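Prophage Lp1 protein 11 (PDB 3B7H) probably binds DNA as a Cro/C1-type helix-turn-helix protein of a Lactobacillus prophage, in line with roles in phage gene control. Local coordinates at residues G5-E10 / F70-E75; E10-L15 / H65-F70; A30-S35 / R54-T59. All coordinates share one frame; numbering follows the deposited sequence.

Contact 1 of 3, residues G5-E10 / F70-E75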
loop_
_atom_site.group_PDB
_atom_site.type_symbol
_atom_site.label_atom_id
_atom_site.label_comp_id
_atom_site.label_asym_id
_atom_site.label_seq_id
_atom_site.Cartn_x
_atom_site.Cartn_y
_atom_site.Cartn_z
ATOM N N GLY A 5 -3.213 8.213 -3.541
ATOM C CA GLY A 5 -3.439 7.796 -4.929
ATOM C C GLY A 5 -2.661 8.565 -5.982
ATOM O O GLY A 5 -2.165 7.993 -6.946
ATOM N N GLU A 6 -2.565 9.869 -5.808
ATOM C CA GLU A 6 -1.754 10.719 -6.673
ATOM C C GLU A 6 -0.250 10.462 -6.517
ATOM O O GLU A 6 0.477 10.321 -7.511
ATOM C CB GLU A 6 -2.123 12.191 -6.428
ATOM C CG GLU A 6 -3.489 12.477 -6.982
ATOM C CD GLU A 6 -4.090 13.827 -6.591
ATOM O OE1 GLU A 6 -3.776 14.378 -5.502
ATOM O OE2 GLU A 6 -4.907 14.320 -7.402
ATOM N N PHE A 7 0.241 10.363 -5.292
ATOM C CA PHE A 7 1.657 10.042 -5.126
ATOM C C PHE A 7 1.978 8.706 -5.782
ATOM O O PHE A 7 2.955 8.586 -6.523
ATOM C CB PHE A 7 2.058 9.944 -3.657
ATOM C CG PHE A 7 2.355 11.258 -3.004
ATOM C CD1 PHE A 7 3.337 12.072 -3.489
ATOM C CD2 PHE A 7 1.664 11.654 -1.880
ATOM C CE1 PHE A 7 3.637 13.271 -2.874
ATOM C CE2 PHE A 7 1.947 12.880 -1.257
ATOM C CZ PHE A 7 2.939 13.669 -1.748
ATOM N N VAL A 8 1.146 7.713 -5.515
ATOM C CA VAL A 8 1.403 6.370 -6.002
ATOM C C VAL A 8 1.290 6.273 -7.522
ATOM O O VAL A 8 2.141 5.682 -8.190
ATOM C CB VAL A 8 0.465 5.337 -5.290
ATOM C CG1 VAL A 8 0.437 4.009 -6.038
ATOM C CG2 VAL A 8 0.930 5.152 -3.829
ATOM N N SER A 9 0.227 6.841 -8.079
ATOM C CA SER A 9 0.000 6.722 -9.496
ATOM C C SER A 9 1.047 7.506 -10.276
ATOM O O SER A 9 1.500 7.050 -11.329
ATOM C CB SER A 9 -1.443 7.118 -9.849
ATOM O OG SER A 9 -1.712 8.459 -9.501
ATOM N N GLU A 10 1.482 8.658 -9.757
ATOM C CA GLU A 10 2.537 9.405 -10.420
ATOM C C GLU A 10 3.854 8.638 -10.396
ATOM O O GLU A 10 4.591 8.632 -11.385
ATOM C CB GLU A 10 2.714 10.798 -9.817
ATOM C CG GLU A 10 1.602 11.710 -10.258
ATOM C CD GLU A 10 1.574 13.094 -9.583
ATOM O OE1 GLU A 10 2.604 13.506 -8.988
ATOM O OE2 GLU A 10 0.488 13.757 -9.682
ATOM N N PHE A 70 10.553 6.069 -2.377
ATOM C CA PHE A 70 10.492 7.463 -2.849
ATOM C C PHE A 70 9.734 8.271 -1.836
ATOM O O PHE A 70 8.951 7.702 -1.085
ATOM C CB PHE A 70 9.804 7.601 -4.212
ATOM C CG PHE A 70 8.329 7.324 -4.199
ATOM C CD1 PHE A 70 7.422 8.355 -4.263
ATOM C CD2 PHE A 70 7.848 6.018 -4.163
ATOM C CE1 PHE A 70 6.065 8.115 -4.268
ATOM C CE2 PHE A 70 6.497 5.766 -4.164
ATOM C CZ PHE A 70 5.598 6.811 -4.239
ATOM N N PRO A 71 9.977 9.591 -1.787
ATOM C CA PRO A 71 9.281 10.489 -0.849
ATOM C C PRO A 71 7.829 10.682 -1.228
ATOM O O PRO A 71 7.538 10.808 -2.395
ATOM C CB PRO A 71 10.027 11.821 -1.017
ATOM C CG PRO A 71 11.307 11.476 -1.705
ATOM C CD PRO A 71 10.957 10.339 -2.594
ATOM N N PRO A 72 6.919 10.760 -0.257
ATOM C CA PRO A 72 7.076 10.796 1.201
ATOM C C PRO A 72 7.223 9.429 1.891
ATOM O O PRO A 72 7.463 9.381 3.093
ATOM C CB PRO A 72 5.761 11.435 1.651
ATOM C CG PRO A 72 4.763 10.912 0.670
ATOM C CD PRO A 72 5.498 10.840 -0.651
ATOM N N TYR A 73 7.075 8.342 1.143
ATOM C CA TYR A 73 6.904 7.028 1.743
ATOM C C TYR A 73 8.194 6.438 2.313
ATOM O O TYR A 73 8.132 5.551 3.157
ATOM C CB TYR A 73 6.282 6.071 0.738
ATOM C CG TYR A 73 4.907 6.501 0.319
ATOM C CD1 TYR A 73 4.690 7.020 -0.934
ATOM C CD2 TYR A 73 3.836 6.455 1.205
ATOM C CE1 TYR A 73 3.410 7.436 -1.335
ATOM C CE2 TYR A 73 2.552 6.879 0.817
ATOM C CZ TYR A 73 2.354 7.356 -0.459
ATOM O OH TYR A 73 1.113 7.792 -0.888
ATOM N N ASN A 74 9.349 6.941 1.878
ATOM C CA ASN A 74 10.624 6.486 2.410
ATOM C C ASN A 74 11.225 7.427 3.431
ATOM O O ASN A 74 12.418 7.331 3.734
ATOM C CB ASN A 74 11.618 6.132 1.277
ATOM C CG ASN A 74 12.134 7.319 0.496
ATOM O OD1 ASN A 74 11.715 8.475 0.684
ATOM N ND2 ASN A 74 13.065 7.028 -0.415
ATOM N N GLU A 75 10.416 8.326 3.971
ATOM C CA GLU A 75 10.837 9.122 5.119
ATOM C C GLU A 75 9.775 9.066 6.206
ATOM O O GLU A 75 8.634 8.758 5.900
ATOM C CB GLU A 75 11.094 10.554 4.659
ATOM C CG GLU A 75 12.266 10.668 3.600
ATOM C CD GLU A 75 13.720 10.356 4.138
ATOM O OE1 GLU A 75 14.157 11.016 5.132
ATOM O OE2 GLU A 75 14.445 9.484 3.537
#
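F7, near the start of helix 4-18, holds its ring broadside to P72 in the loop that follows helix 64-67. Its CG is anti to the carbonyl carbon (chi1 -83°), which sets the ring beside the backbone N with one face to the proline. The two side chains come at each other from opposite directions. P72 CD sits 3.7 Å from the centroid of the F7 ring, only 9° off the ring normal, which makes a nearly centred CH-pi contact. P72 CG lies on the same face but displaced, nearest F7 CE2 at 3.9 Å.

Y73 reaches the same helix by its far end. The Y73 and F7 side chains cross obliquely, and F7 CB lies at the edge of the Y73 ring, close to its plane, 3.7 Å from Y73 CE1. The hydroxyl then ends beside two residues, with Y73 OH 3.6 Å from F7 CB and 4.0 Å from V8 CG2. Its polar partner is D4, one residue before G5, which it meets by a hydrogen bond. The proline sits in the corner between the two rings, CD over the face of F7 and CG over a face of Y73.

F70 CE1 meets F7 O obliquely at 3.9 Å and lies in plane at the edge of the Y73 ring. The loop is folded by a type I turn from P72 to E75, closed by E75 N to P72 O at 3.3 Å. V8 and Y73 also pack on I50 and V64 of the second subunit. Aromatic and proline side chains thus pack the C-terminal tail on helix 4-18 of a Cro/C1-type helical domain, beside the second subunit.

Contact 2 of 3, residues E10-L15 / H65-F70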
loop_
_atom_site.group_PDB
_atom_site.type_symbol
_atom_site.label_atom_id
_atom_site.label_comp_id
_atom_site.label_asym_id
_atom_site.label_seq_id
_atom_site.Cartn_x
_atom_site.Cartn_y
_atom_site.Cartn_z
ATOM N N GLU A 10 1.482 8.658 -9.757
ATOM C CA GLU A 10 2.537 9.405 -10.420
ATOM C C GLU A 10 3.854 8.638 -10.396
ATOM O O GLU A 10 4.591 8.632 -11.385
ATOM C CB GLU A 10 2.714 10.798 -9.817
ATOM C CG GLU A 10 1.602 11.710 -10.258
ATOM C CD GLU A 10 1.574 13.094 -9.583
ATOM O OE1 GLU A 10 2.604 13.506 -8.988
ATOM O OE2 GLU A 10 0.488 13.757 -9.682
ATOM N N HIS A 11 4.153 7.974 -9.287
ATOM C CA HIS A 11 5.393 7.202 -9.205
ATOM C C HIS A 11 5.344 6.028 -10.169
ATOM O O HIS A 11 6.312 5.724 -10.882
ATOM C CB HIS A 11 5.614 6.675 -7.777
ATOM C CG HIS A 11 6.946 6.043 -7.584
ATOM N ND1 HIS A 11 8.120 6.724 -7.800
ATOM C CD2 HIS A 11 7.294 4.788 -7.233
ATOM C CE1 HIS A 11 9.138 5.917 -7.571
ATOM N NE2 HIS A 11 8.661 4.739 -7.216
ATOM N N LEU A 12 4.210 5.362 -10.155
ATOM C CA LEU A 12 3.975 4.248 -11.028
ATOM C C LEU A 12 4.143 4.654 -12.492
ATOM O O LEU A 12 4.832 3.973 -13.240
ATOM C CB LEU A 12 2.602 3.660 -10.760
ATOM C CG LEU A 12 2.211 2.629 -11.806
ATOM C CD1 LEU A 12 3.207 1.470 -11.818
ATOM C CD2 LEU A 12 0.829 2.164 -11.496
ATOM N N MET A 13 3.579 5.784 -12.892
ATOM C CA MET A 13 3.746 6.262 -14.250
ATOM C C MET A 13 5.209 6.565 -14.566
ATOM O O MET A 13 5.663 6.269 -15.651
ATOM C CB MET A 13 2.860 7.501 -14.491
ATOM C CG MET A 13 2.853 8.027 -15.926
ATOM S SD MET A 13 2.366 6.815 -17.171
ATOM C CE MET A 13 1.077 6.027 -16.315
ATOM N N GLU A 14 5.960 7.123 -13.632
ATOM C CA GLU A 14 7.387 7.304 -13.851
ATOM C C GLU A 14 8.113 5.998 -14.111
ATOM O O GLU A 14 8.943 5.930 -14.994
ATOM C CB GLU A 14 8.067 7.911 -12.654
ATOM C CG GLU A 14 7.729 9.342 -12.301
ATOM C CD GLU A 14 8.471 9.800 -11.011
ATOM O OE1 GLU A 14 9.203 8.938 -10.416
ATOM O OE2 GLU A 14 8.351 11.014 -10.626
ATOM N N LEU A 15 7.842 4.984 -13.303
ATOM C CA LEU A 15 8.473 3.679 -13.475
ATOM C C LEU A 15 8.078 2.962 -14.764
ATOM O O LEU A 15 8.922 2.338 -15.404
ATOM C CB LEU A 15 8.181 2.753 -12.297
ATOM C CG LEU A 15 8.695 3.123 -10.910
ATOM C CD1 LEU A 15 8.237 2.075 -9.904
ATOM C CD2 LEU A 15 10.204 3.286 -10.890
ATOM N N HIS A 65 8.283 -3.242 -1.778
ATOM C CA HIS A 65 9.252 -2.523 -0.956
ATOM C C HIS A 65 10.033 -1.500 -1.762
ATOM O O HIS A 65 10.123 -0.332 -1.365
ATOM C CB HIS A 65 10.189 -3.535 -0.314
ATOM C CG HIS A 65 11.288 -2.938 0.490
ATOM N ND1 HIS A 65 11.064 -2.116 1.571
ATOM C CD2 HIS A 65 12.620 -3.109 0.420
ATOM C CE1 HIS A 65 12.220 -1.782 2.117
ATOM N NE2 HIS A 65 13.182 -2.366 1.432
ATOM N N ASP A 66 10.589 -1.928 -2.896
ATOM C CA ASP A 66 11.328 -1.012 -3.771
ATOM C C ASP A 66 10.442 0.050 -4.430
ATOM O O ASP A 66 10.851 1.226 -4.548
ATOM C CB ASP A 66 12.113 -1.774 -4.830
ATOM C CG ASP A 66 13.414 -2.390 -4.274
ATOM O OD1 ASP A 66 13.897 -1.970 -3.193
ATOM O OD2 ASP A 66 13.952 -3.302 -4.924
ATOM N N PHE A 67 9.233 -0.349 -4.820
ATOM C CA PHE A 67 8.237 0.604 -5.308
ATOM C C PHE A 67 8.113 1.819 -4.377
ATOM O O PHE A 67 8.042 2.950 -4.832
ATOM C CB PHE A 67 6.862 -0.062 -5.477
ATOM C CG PHE A 67 5.796 0.895 -5.927
ATOM C CD1 PHE A 67 5.612 1.152 -7.265
ATOM C CD2 PHE A 67 5.057 1.603 -5.007
ATOM C CE1 PHE A 67 4.671 2.079 -7.695
ATOM C CE2 PHE A 67 4.120 2.543 -5.413
ATOM C CZ PHE A 67 3.930 2.791 -6.756
ATOM N N PHE A 68 8.128 1.589 -3.078
ATOM C CA PHE A 68 7.879 2.639 -2.123
ATOM C C PHE A 68 9.129 3.387 -1.680
ATOM O O PHE A 68 9.053 4.173 -0.732
ATOM C CB PHE A 68 7.140 2.084 -0.905
ATOM C CG PHE A 68 5.642 1.969 -1.094
ATOM C CD1 PHE A 68 4.859 3.110 -1.172
ATOM C CD2 PHE A 68 5.028 0.732 -1.179
ATOM C CE1 PHE A 68 3.499 3.024 -1.342
ATOM C CE2 PHE A 68 3.652 0.647 -1.352
ATOM C CZ PHE A 68 2.895 1.790 -1.427
ATOM N N ASP A 69 10.259 3.175 -2.358
ATOM C CA ASP A 69 11.494 3.875 -2.047
ATOM C C ASP A 69 11.495 5.205 -2.761
ATOM O O ASP A 69 12.323 5.445 -3.647
ATOM C CB ASP A 69 12.698 3.022 -2.451
ATOM C CG ASP A 69 14.033 3.545 -1.918
ATOM O OD1 ASP A 69 14.070 4.525 -1.111
ATOM O OD2 ASP A 69 15.070 2.934 -2.327
ATOM N N PHE A 70 10.553 6.069 -2.377
ATOM C CA PHE A 70 10.492 7.463 -2.849
ATOM C C PHE A 70 9.734 8.271 -1.836
ATOM O O PHE A 70 8.951 7.702 -1.085
ATOM C CB PHE A 70 9.804 7.601 -4.212
ATOM C CG PHE A 70 8.329 7.324 -4.199
ATOM C CD1 PHE A 70 7.422 8.355 -4.263
ATOM C CD2 PHE A 70 7.848 6.018 -4.163
ATOM C CE1 PHE A 70 6.065 8.115 -4.268
ATOM C CE2 PHE A 70 6.497 5.766 -4.164
ATOM C CZ PHE A 70 5.598 6.811 -4.239
HETATM O O HOH W 1 10.654 2.880 -6.756
#
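The imidazole of H11 is engaged by two phenylalanines in different ways. It lies flat on the F70 ring as a face-to-face stack, centroids 3.7 Å apart and planes at 14°, and turns an edge to the face of F67, with those planes at 77°. With chi1 at -172°, trans to the main-chain nitrogen, the imidazole extends from helix 4-18 into this aromatic cluster. L15 CG, from one helical turn later, lies over the rim of its opposite face.

H11 NE2 lies 2.8 Å from a water close to the ring plane. The same water donates to D66 O, also at 2.8 Å, and thereby ties the imidazole to the end of helix 64-67. F67 O is 3.0 Å from H11 NE2, but the angle is too poor for a hydrogen bond. F67 is held by leucines as well: L15 CD1 approaches its CD1 obliquely at 3.8 Å, while L12 CB lies at its edge, 4.0 Å from CE1.

Deeper in the domain, F67 packs on I53 and C57 of helix 50-60. L12 touches V56 and L60 of that helix and M40 of helix 34-41, and F68 meets F68 of the second subunit.

Contact 3 of 3, residues A30-S35 / R54-T59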
loop_
_atom_site.group_PDB
_atom_site.type_symbol
_atom_site.label_atom_id
_atom_site.label_comp_id
_atom_site.label_asym_id
_atom_site.label_seq_id
_atom_site.Cartn_x
_atom_site.Cartn_y
_atom_site.Cartn_z
ATOM N N ALA A 30 -0.677 -7.095 -16.242
ATOM C CA ALA A 30 -0.975 -7.275 -14.828
ATOM C C ALA A 30 -2.387 -7.795 -14.635
ATOM O O ALA A 30 -2.789 -8.135 -13.525
ATOM C CB ALA A 30 -0.802 -5.966 -14.069
ATOM N N GLY A 31 -3.153 -7.830 -15.712
ATOM C CA GLY A 31 -4.523 -8.274 -15.646
ATOM C C GLY A 31 -5.492 -7.364 -14.917
ATOM O O GLY A 31 -6.495 -7.840 -14.426
ATOM N N LEU A 32 -5.253 -6.062 -14.832
ATOM C CA LEU A 32 -6.344 -5.235 -14.320
ATOM C C LEU A 32 -7.145 -4.643 -15.465
ATOM O O LEU A 32 -6.685 -4.534 -16.614
ATOM C CB LEU A 32 -5.929 -4.182 -13.286
ATOM C CG LEU A 32 -4.591 -3.451 -13.324
ATOM C CD1 LEU A 32 -3.424 -4.321 -12.901
ATOM C CD2 LEU A 32 -4.411 -2.897 -14.719
ATOM N N ASN A 33 -8.377 -4.295 -15.160
ATOM C CA ASN A 33 -9.238 -3.782 -16.199
ATOM C C ASN A 33 -9.192 -2.277 -16.138
ATOM O O ASN A 33 -8.730 -1.691 -15.134
ATOM C CB ASN A 33 -10.666 -4.350 -16.114
ATOM C CG ASN A 33 -11.394 -3.935 -14.854
ATOM O OD1 ASN A 33 -10.854 -3.192 -14.031
ATOM N ND2 ASN A 33 -12.629 -4.407 -14.694
ATOM N N GLN A 34 -9.673 -1.682 -17.231
ATOM C CA GLN A 34 -9.598 -0.246 -17.486
ATOM C C GLN A 34 -10.211 0.560 -16.344
ATOM O O GLN A 34 -9.717 1.622 -15.969
ATOM C CB GLN A 34 -10.323 0.062 -18.809
ATOM C CG GLN A 34 -9.960 1.384 -19.479
ATOM C CD GLN A 34 -8.463 1.504 -19.754
ATOM O OE1 GLN A 34 -7.820 0.543 -20.205
ATOM N NE2 GLN A 34 -7.899 2.683 -19.463
ATOM N N SER A 35 -11.298 0.040 -15.790
ATOM C CA SER A 35 -11.936 0.677 -14.648
ATOM C C SER A 35 -10.953 0.850 -13.471
ATOM O O SER A 35 -10.903 1.921 -12.861
ATOM C CB SER A 35 -13.208 -0.108 -14.247
ATOM O OG SER A 35 -12.895 -1.390 -13.728
ATOM N N ARG A 54 0.864 -4.266 -5.857
ATOM C CA ARG A 54 1.618 -5.522 -5.909
ATOM C C ARG A 54 1.590 -6.135 -7.295
ATOM O O ARG A 54 2.611 -6.583 -7.805
ATOM C CB ARG A 54 1.089 -6.509 -4.873
ATOM C CG ARG A 54 1.781 -7.870 -4.943
ATOM C CD ARG A 54 1.297 -8.885 -3.932
ATOM N NE ARG A 54 -0.158 -9.048 -3.942
ATOM C CZ ARG A 54 -0.870 -9.685 -4.886
ATOM N NH1 ARG A 54 -0.293 -10.208 -5.975
ATOM N NH2 ARG A 54 -2.197 -9.796 -4.739
ATOM N N LYS A 55 0.409 -6.164 -7.905
ATOM C CA LYS A 55 0.244 -6.759 -9.229
ATOM C C LYS A 55 1.053 -6.005 -10.296
ATOM O O LYS A 55 1.707 -6.619 -11.134
ATOM C CB LYS A 55 -1.252 -6.790 -9.631
ATOM C CG LYS A 55 -2.110 -7.803 -8.826
ATOM C CD LYS A 55 -3.611 -7.683 -9.121
ATOM C CE LYS A 55 -4.378 -8.878 -8.540
ATOM N NZ LYS A 55 -5.883 -8.702 -8.615
ATOM N N VAL A 56 0.983 -4.674 -10.279
ATOM C CA VAL A 56 1.777 -3.856 -11.199
ATOM C C VAL A 56 3.277 -4.052 -10.979
ATOM O O VAL A 56 4.049 -4.144 -11.928
ATOM C CB VAL A 56 1.444 -2.378 -11.056
ATOM C CG1 VAL A 56 2.467 -1.570 -11.828
ATOM C CG2 VAL A 56 0.060 -2.123 -11.582
ATOM N N CYS A 57 3.680 -4.131 -9.714
ATOM C CA CYS A 57 5.086 -4.354 -9.371
ATOM C C CYS A 57 5.572 -5.655 -9.973
ATOM O O CYS A 57 6.676 -5.733 -10.492
ATOM C CB CYS A 57 5.287 -4.322 -7.851
ATOM S SG CYS A 57 5.288 -2.657 -7.201
ATOM N N GLY A 58 4.717 -6.666 -9.948
ATOM C CA GLY A 58 5.057 -7.952 -10.528
ATOM C C GLY A 58 5.386 -7.808 -11.999
ATOM O O GLY A 58 6.385 -8.354 -12.490
ATOM N N THR A 59 4.544 -7.062 -12.698
ATOM C CA THR A 59 4.700 -6.805 -14.130
ATOM C C THR A 59 5.957 -6.006 -14.410
ATOM O O THR A 59 6.629 -6.216 -15.422
ATOM C CB THR A 59 3.502 -6.011 -14.677
ATOM O OG1 THR A 59 2.314 -6.791 -14.529
ATOM C CG2 THR A 59 3.696 -5.667 -16.134
#
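T59 sets its hydroxyl against A30 by a chi1 of -63°, which puts OG1 anti to the carbonyl carbon and beside the backbone N, on the side of its helix that faces the end of helix 23-30. There T59 OG1 comes within 3.3 Å of A30 CB and equally close to A30 CA. L32 adopts a chi1 of 34°, well away from a staggered position, and its CD1 comes to 4.3 Å from V56 CG2, a loose apolar contact.

The alanine methyl points into helix 50-60 and also rests 3.9 Å from K55 O. With so small a side chain between them the backbones come close, the CA atoms of A30 and V56 being 5.7 Å apart. The same K55 O accepts the backbone N of T59.

G31, with a phi of 69°, ends the preceding helix in a Schellman motif. The N33 side chain caps a backbone N in the first turn of helix 34-41, and its OD1 takes S35 OG at 2.7 Å from above the carbonyl plane. Helix 23-30, this turn and helix 34-41 probably form the helix-turn-helix unit of the Cro/C1 family. V26 and L29 of helix 23-30 extend the packing on V56 and T59.

The chemistry is van der Waals contact of the A30 methyl with a hydroxyl and the K55 carbonyl, bordered by the K55 side chain and by branched aliphatic groups, so shape, more than polar pairing, joins the turn to helix 50-60.

Contacts 1 and 2 share helix 4-18 and residues E10 and F70, with centres 7 Å apart, and run on from each other along the same helix and tail; N74 and D69 join them by a probable hydrogen bond. Contact 3 has its centre about 18 Å from that of contact 1 and 14 Å from that of contact 2. It still touches contact 2, where L12 meets V56 and F67 meets C57. Along the chain the three are nested, contact 3 inside contact 2 and contact 2 inside contact 1. Contacts 1 and 2 both touch the second subunit. Contact 3, on the opposite side of the chain's centre, joins the turn between helices 23-30 and 34-41 to helix 50-60.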